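Local coordinates for sugar ABC transporter substrate-binding protein, BlMnBP1 (Bifidobacterium animalis subsp. lactis ATCC 27673, PDB 6I5R) that binds manno-oligosaccharides such as mannobiose and probably delivers them to the ABC transporter that supports growth on beta-mannan, at residues Phe42-Thr47 with Val77-Asn82; Thr38-Met43 with Ser97-Met102. All blocks are in the same frame, centred on the assembly; numbering follows the deposited sequence.

Contact 1: residues Phe42-Thr47 with Val77-Asn82. With BMA (beta-D-mannopyranose), chain B; BMA (beta-D-mannopyranose), chain C.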
# COMPACT_ATOMS: atom_id res chain seq x y z
N PHE A 42 0.97 -5.33 -19.84
CA PHE A 42 1.18 -5.28 -18.39
C PHE A 42 0.83 -3.87 -17.95
O PHE A 42 1.53 -2.93 -18.29
CB PHE A 42 2.63 -5.65 -18.09
CG PHE A 42 3.09 -5.35 -16.67
CD1 PHE A 42 2.20 -5.36 -15.62
CD2 PHE A 42 4.43 -5.10 -16.41
CE1 PHE A 42 2.65 -5.11 -14.35
CE2 PHE A 42 4.88 -4.84 -15.12
CZ PHE A 42 3.98 -4.84 -14.10
N MET A 43 -0.31 -3.71 -17.26
CA MET A 43 -0.75 -2.41 -16.77
C MET A 43 -0.23 -2.23 -15.34
O MET A 43 -0.43 -3.11 -14.49
CB MET A 43 -2.27 -2.31 -16.77
CG MET A 43 -2.97 -2.37 -18.12
SD MET A 43 -4.76 -2.30 -17.83
CE MET A 43 -4.91 -0.81 -16.89
N ASN A 44 0.41 -1.11 -15.06
CA ASN A 44 0.79 -0.85 -13.66
C ASN A 44 0.79 0.65 -13.38
O ASN A 44 0.55 1.48 -14.26
CB ASN A 44 2.14 -1.50 -13.30
CG ASN A 44 3.30 -0.85 -13.97
OD1 ASN A 44 3.77 0.20 -13.55
ND2 ASN A 44 3.79 -1.47 -15.02
N ASN A 45 1.07 0.99 -12.12
CA ASN A 45 0.93 2.36 -11.64
C ASN A 45 2.23 3.15 -11.68
O ASN A 45 2.23 4.34 -11.35
CB ASN A 45 0.43 2.36 -10.20
CG ASN A 45 1.38 1.62 -9.28
OD1 ASN A 45 1.77 0.50 -9.55
ND2 ASN A 45 1.77 2.27 -8.20
N ARG A 46 3.34 2.51 -12.02
CA ARG A 46 4.66 3.13 -11.88
C ARG A 46 4.99 3.89 -13.17
O ARG A 46 5.85 3.51 -13.97
CB ARG A 46 5.70 2.07 -11.54
CG ARG A 46 5.45 1.41 -10.18
CD ARG A 46 5.51 2.44 -9.02
NE ARG A 46 6.75 3.18 -9.03
CZ ARG A 46 7.86 2.78 -8.41
NH1 ARG A 46 7.87 1.64 -7.71
NH2 ARG A 46 8.95 3.50 -8.50
N THR A 47 4.28 5.01 -13.34
CA THR A 47 4.56 5.89 -14.47
C THR A 47 6.02 6.33 -14.47
O THR A 47 6.64 6.49 -15.53
CB THR A 47 3.65 7.11 -14.41
OG1 THR A 47 3.81 7.75 -13.13
CG2 THR A 47 2.22 6.73 -14.57
N VAL A 77 4.34 -2.45 -21.68
CA VAL A 77 3.99 -1.82 -20.41
C VAL A 77 3.07 -0.64 -20.68
O VAL A 77 3.37 0.20 -21.53
CB VAL A 77 5.23 -1.36 -19.63
CG1 VAL A 77 4.83 -0.82 -18.27
CG2 VAL A 77 6.19 -2.49 -19.47
N GLN A 78 1.99 -0.56 -19.92
CA GLN A 78 1.11 0.60 -19.91
C GLN A 78 0.98 1.15 -18.49
O GLN A 78 0.63 0.41 -17.57
CB GLN A 78 -0.28 0.24 -20.43
CG GLN A 78 -0.31 -0.32 -21.83
CD GLN A 78 -1.74 -0.51 -22.32
OE1 GLN A 78 -2.68 -0.47 -21.53
NE2 GLN A 78 -1.91 -0.69 -23.61
N THR A 79 1.24 2.44 -18.33
CA THR A 79 1.16 3.07 -17.03
C THR A 79 0.24 4.27 -17.10
O THR A 79 0.21 4.98 -18.11
CB THR A 79 2.54 3.50 -16.54
OG1 THR A 79 3.15 4.36 -17.51
CG2 THR A 79 3.40 2.29 -16.34
N ASP A 80 -0.53 4.48 -16.03
CA ASP A 80 -1.50 5.56 -15.91
C ASP A 80 -1.27 6.33 -14.61
O ASP A 80 -1.06 5.72 -13.56
CB ASP A 80 -2.91 4.99 -15.90
CG ASP A 80 -3.48 4.84 -17.29
OD1 ASP A 80 -3.40 5.83 -18.04
OD2 ASP A 80 -4.03 3.74 -17.63
N SER A 81 -1.35 7.66 -14.66
CA SER A 81 -1.16 8.41 -13.42
C SER A 81 -2.32 8.18 -12.47
O SER A 81 -2.12 8.06 -11.26
CB SER A 81 -1.01 9.90 -13.69
OG SER A 81 -2.18 10.37 -14.32
N ASN A 82 -3.54 8.13 -13.01
CA ASN A 82 -4.72 7.87 -12.19
C ASN A 82 -4.98 6.36 -12.15
O ASN A 82 -6.00 5.86 -12.60
CB ASN A 82 -5.92 8.62 -12.75
CG ASN A 82 -7.11 8.61 -11.82
OD1 ASN A 82 -7.01 8.16 -10.68
ND2 ASN A 82 -8.26 9.09 -12.30
C1 BMA B . 2.01 5.28 -6.13
C2 BMA B . 0.49 5.01 -5.93
C3 BMA B . 0.32 4.28 -4.64
C4 BMA B . 1.28 3.10 -4.53
C5 BMA B . 2.73 3.55 -4.73
C6 BMA B . 3.70 2.39 -4.71
O2 BMA B . -0.01 4.12 -6.92
O3 BMA B . -1.02 3.79 -4.45
O4 BMA B . 1.16 2.57 -3.23
O5 BMA B . 2.81 4.16 -6.03
O6 BMA B . 3.44 1.49 -5.80
C1 BMA C . 4.81 7.81 -9.72
C2 BMA C . 5.45 6.94 -8.61
C3 BMA C . 4.39 6.01 -8.03
C4 BMA C . 3.11 6.75 -7.74
C5 BMA C . 2.67 7.58 -8.96
C6 BMA C . 1.37 8.30 -8.71
O1 BMA C . 5.83 8.71 -10.04
O2 BMA C . 5.86 7.84 -7.53
O3 BMA C . 4.84 5.38 -6.88
O4 BMA C . 2.07 5.83 -7.42
O5 BMA C . 3.70 8.50 -9.28
O6 BMA C . 0.88 8.67 -10.00
O HOH W 1 -0.03 6.01 -11.08
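Asn-44 lays its side chain alongside that of Thr-79, both pointing the same way, with OD1 3.5 Å from the Thr-79 methyl CG2. ND2 of the same amide meets CG1 of Val-77 and also sits above one face of the Phe-42 ring, toward the rim. With its CG between the backbone N and the carbonyl carbon (chi1 70°), Asn-44 sets OD1 to accept from Arg-46 N at 2.8 Å, in the plane of the amide. The bond closes an Asx turn. Behind it the two strands pair in parallel: Gln-78 N donates to Phe-42 O and Asn-44 N to Gln-78 O, each at 2.9 Å. Past the turn, the Thr-47 methyl CG2 packs on the backbone of Asp-80, 3.5 Å from its C atom. Asn-45 ND2 grips the mannose of chain B twice, at O2 (2.9 Å) and O6 (3.0 Å). One water links Asn-45 O, Asp-80 O and O6 of the chain C mannose. Arg-46 is held by salt bridges to Asp-48 and Glu-354. Parallel strands joined through helix 59-69, with ligand-binding loops at their C-terminal ends, are typical of the beta-alpha-beta units of periplasmic-type sugar-binding proteins.

Contact 2: residues Thr38-Met43 with Ser97-Met102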
# COMPACT_ATOMS: atom_id res chain seq x y z
N THR A 38 4.33 -14.79 -28.07
CA THR A 38 3.16 -13.94 -27.92
C THR A 38 3.58 -12.61 -27.30
O THR A 38 4.74 -12.40 -26.93
CB THR A 38 2.09 -14.63 -27.07
OG1 THR A 38 0.90 -13.84 -27.02
CG2 THR A 38 2.57 -14.81 -25.64
N THR A 39 2.60 -11.73 -27.18
CA THR A 39 2.75 -10.44 -26.56
C THR A 39 1.70 -10.27 -25.48
O THR A 39 0.53 -10.58 -25.69
CB THR A 39 2.61 -9.33 -27.59
OG1 THR A 39 3.62 -9.47 -28.58
CG2 THR A 39 2.74 -8.00 -26.93
N ILE A 40 2.13 -9.77 -24.33
CA ILE A 40 1.24 -9.50 -23.21
C ILE A 40 1.36 -8.03 -22.85
O ILE A 40 2.42 -7.42 -22.99
CB ILE A 40 1.56 -10.41 -22.02
CG1 ILE A 40 3.00 -10.23 -21.57
CG2 ILE A 40 1.32 -11.89 -22.46
CD1 ILE A 40 3.37 -11.02 -20.29
N THR A 41 0.24 -7.48 -22.38
CA THR A 41 0.12 -6.09 -21.97
C THR A 41 0.06 -6.09 -20.46
O THR A 41 -0.80 -6.75 -19.86
CB THR A 41 -1.10 -5.42 -22.60
OG1 THR A 41 -0.87 -5.30 -24.01
CG2 THR A 41 -1.30 -4.01 -22.03
N PHE A 42 0.97 -5.33 -19.84
CA PHE A 42 1.18 -5.28 -18.39
C PHE A 42 0.83 -3.87 -17.95
O PHE A 42 1.53 -2.93 -18.29
CB PHE A 42 2.63 -5.65 -18.09
CG PHE A 42 3.09 -5.35 -16.67
CD1 PHE A 42 2.20 -5.36 -15.62
CD2 PHE A 42 4.43 -5.10 -16.41
CE1 PHE A 42 2.65 -5.11 -14.35
CE2 PHE A 42 4.88 -4.84 -15.12
CZ PHE A 42 3.98 -4.84 -14.10
N MET A 43 -0.31 -3.71 -17.26
CA MET A 43 -0.75 -2.41 -16.77
C MET A 43 -0.23 -2.23 -15.34
O MET A 43 -0.43 -3.11 -14.49
CB MET A 43 -2.27 -2.31 -16.77
CG MET A 43 -2.97 -2.37 -18.12
SD MET A 43 -4.76 -2.30 -17.83
CE MET A 43 -4.91 -0.81 -16.89
N SER A 97 -8.11 -6.69 -23.45
CA SER A 97 -7.18 -5.61 -23.79
C SER A 97 -6.00 -5.48 -22.84
O SER A 97 -5.20 -4.56 -23.00
CB SER A 97 -7.91 -4.28 -23.80
OG SER A 97 -8.36 -3.97 -22.49
N TRP A 98 -5.94 -6.30 -21.81
CA TRP A 98 -4.84 -6.29 -20.85
C TRP A 98 -4.60 -7.74 -20.51
O TRP A 98 -5.50 -8.57 -20.63
CB TRP A 98 -5.17 -5.46 -19.60
CG TRP A 98 -6.38 -5.96 -18.89
CD1 TRP A 98 -7.68 -5.69 -19.21
CD2 TRP A 98 -6.41 -6.84 -17.76
NE1 TRP A 98 -8.53 -6.35 -18.34
CE2 TRP A 98 -7.77 -7.07 -17.45
CE3 TRP A 98 -5.43 -7.44 -16.97
CZ2 TRP A 98 -8.16 -7.88 -16.40
CZ3 TRP A 98 -5.83 -8.24 -15.92
CH2 TRP A 98 -7.19 -8.45 -15.65
N ASP A 99 -3.40 -8.06 -20.11
CA ASP A 99 -3.07 -9.42 -19.73
C ASP A 99 -2.68 -9.55 -18.27
O ASP A 99 -3.09 -10.52 -17.62
CB ASP A 99 -1.92 -9.91 -20.61
CG ASP A 99 -2.33 -9.98 -22.08
OD1 ASP A 99 -3.10 -10.91 -22.44
OD2 ASP A 99 -1.92 -9.09 -22.86
N ILE A 100 -1.91 -8.60 -17.77
CA ILE A 100 -1.60 -8.47 -16.35
C ILE A 100 -1.92 -7.04 -15.94
O ILE A 100 -1.54 -6.10 -16.65
CB ILE A 100 -0.12 -8.73 -16.04
CG1 ILE A 100 0.32 -10.12 -16.43
CG2 ILE A 100 0.17 -8.47 -14.54
CD1 ILE A 100 1.81 -10.17 -16.62
N MET A 101 -2.56 -6.86 -14.78
CA MET A 101 -2.65 -5.55 -14.14
C MET A 101 -2.35 -5.70 -12.65
O MET A 101 -2.36 -6.81 -12.10
CB MET A 101 -4.02 -4.88 -14.32
CG MET A 101 -5.14 -5.55 -13.59
SD MET A 101 -6.61 -4.51 -13.39
CE MET A 101 -7.04 -4.25 -15.14
N MET A 102 -2.07 -4.58 -12.00
CA MET A 102 -2.03 -4.57 -10.54
C MET A 102 -3.49 -4.47 -10.08
O MET A 102 -4.23 -3.57 -10.51
CB MET A 102 -1.17 -3.43 -10.00
CG MET A 102 0.19 -3.33 -10.65
SD MET A 102 1.13 -4.87 -10.86
CE MET A 102 1.57 -5.31 -9.16
O HOH W 2 -2.44 -8.80 -25.20
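Asp-99 turns CG beside its own backbone N, anti to the carbonyl carbon (chi1 -64°), and this carries the carboxylate across to the strand at Thr-41. There Asp-99 OD2 accepts from Thr-41 N at 2.7 Å, through its anti lone pair. The backbone answers in the other direction: Thr-41 O receives both Asp-99 N (2.9 Å) and Ile-100 N (3.0 Å). The first of these lies in the carbonyl plane, on a lone pair. With an alanine at Asp-99 the carboxylate is gone, and the Thr-41 N-H would probably lose its acceptor and the start of the strand pairing be less firmly held. Parallel pairing then continues through Met-43 N to Ile-100 O at 2.8 Å.

On one face of the sheet, CG2 of Ile-100 meets CD1 of Phe-42 at 3.9 Å. Met-102, folded back along its chain, brings SD to the edge of the Phe-42 ring, near its plane and 3.8 Å from Phe-42 CE1. On the other face, Met-43 SD touches CB of Trp-98 at 3.6 Å, and Met-101 CE lies over the centre of the indole. Met-102 SD at the edge of the Phe-42 ring and Met-43 SD, oblique to the five-membered ring of Trp-98, are Met-aromatic contacts. The chemistry is divided: a buried carboxylate satisfies a main-chain N-H where the pairing begins, while thioethers, aliphatic groups and aromatic rings fill both faces beyond it.

In the fold
From the N terminus, strand 38-44 comes first and serves both contacts. The chain then runs through helix 59-69 to strand 73-79, where contact 1 closes the shorter loop. It goes on through helix 83-93 to strand 100-102, where contact 2 closes the longer one. Contact 1 therefore nests inside contact 2. Strand 38-44 lies between its two parallel partners, and the contacts share Phe-42 and Met-43. They also touch directly, through Gln-78 against Thr-41 and Asn-44 against Met-102. Contact 1 reaches the sugar pocket. Contact 2 is the more buried of the two, and strand 100-102 also pairs, antiparallel, with strand 314-325, from much later in the chain.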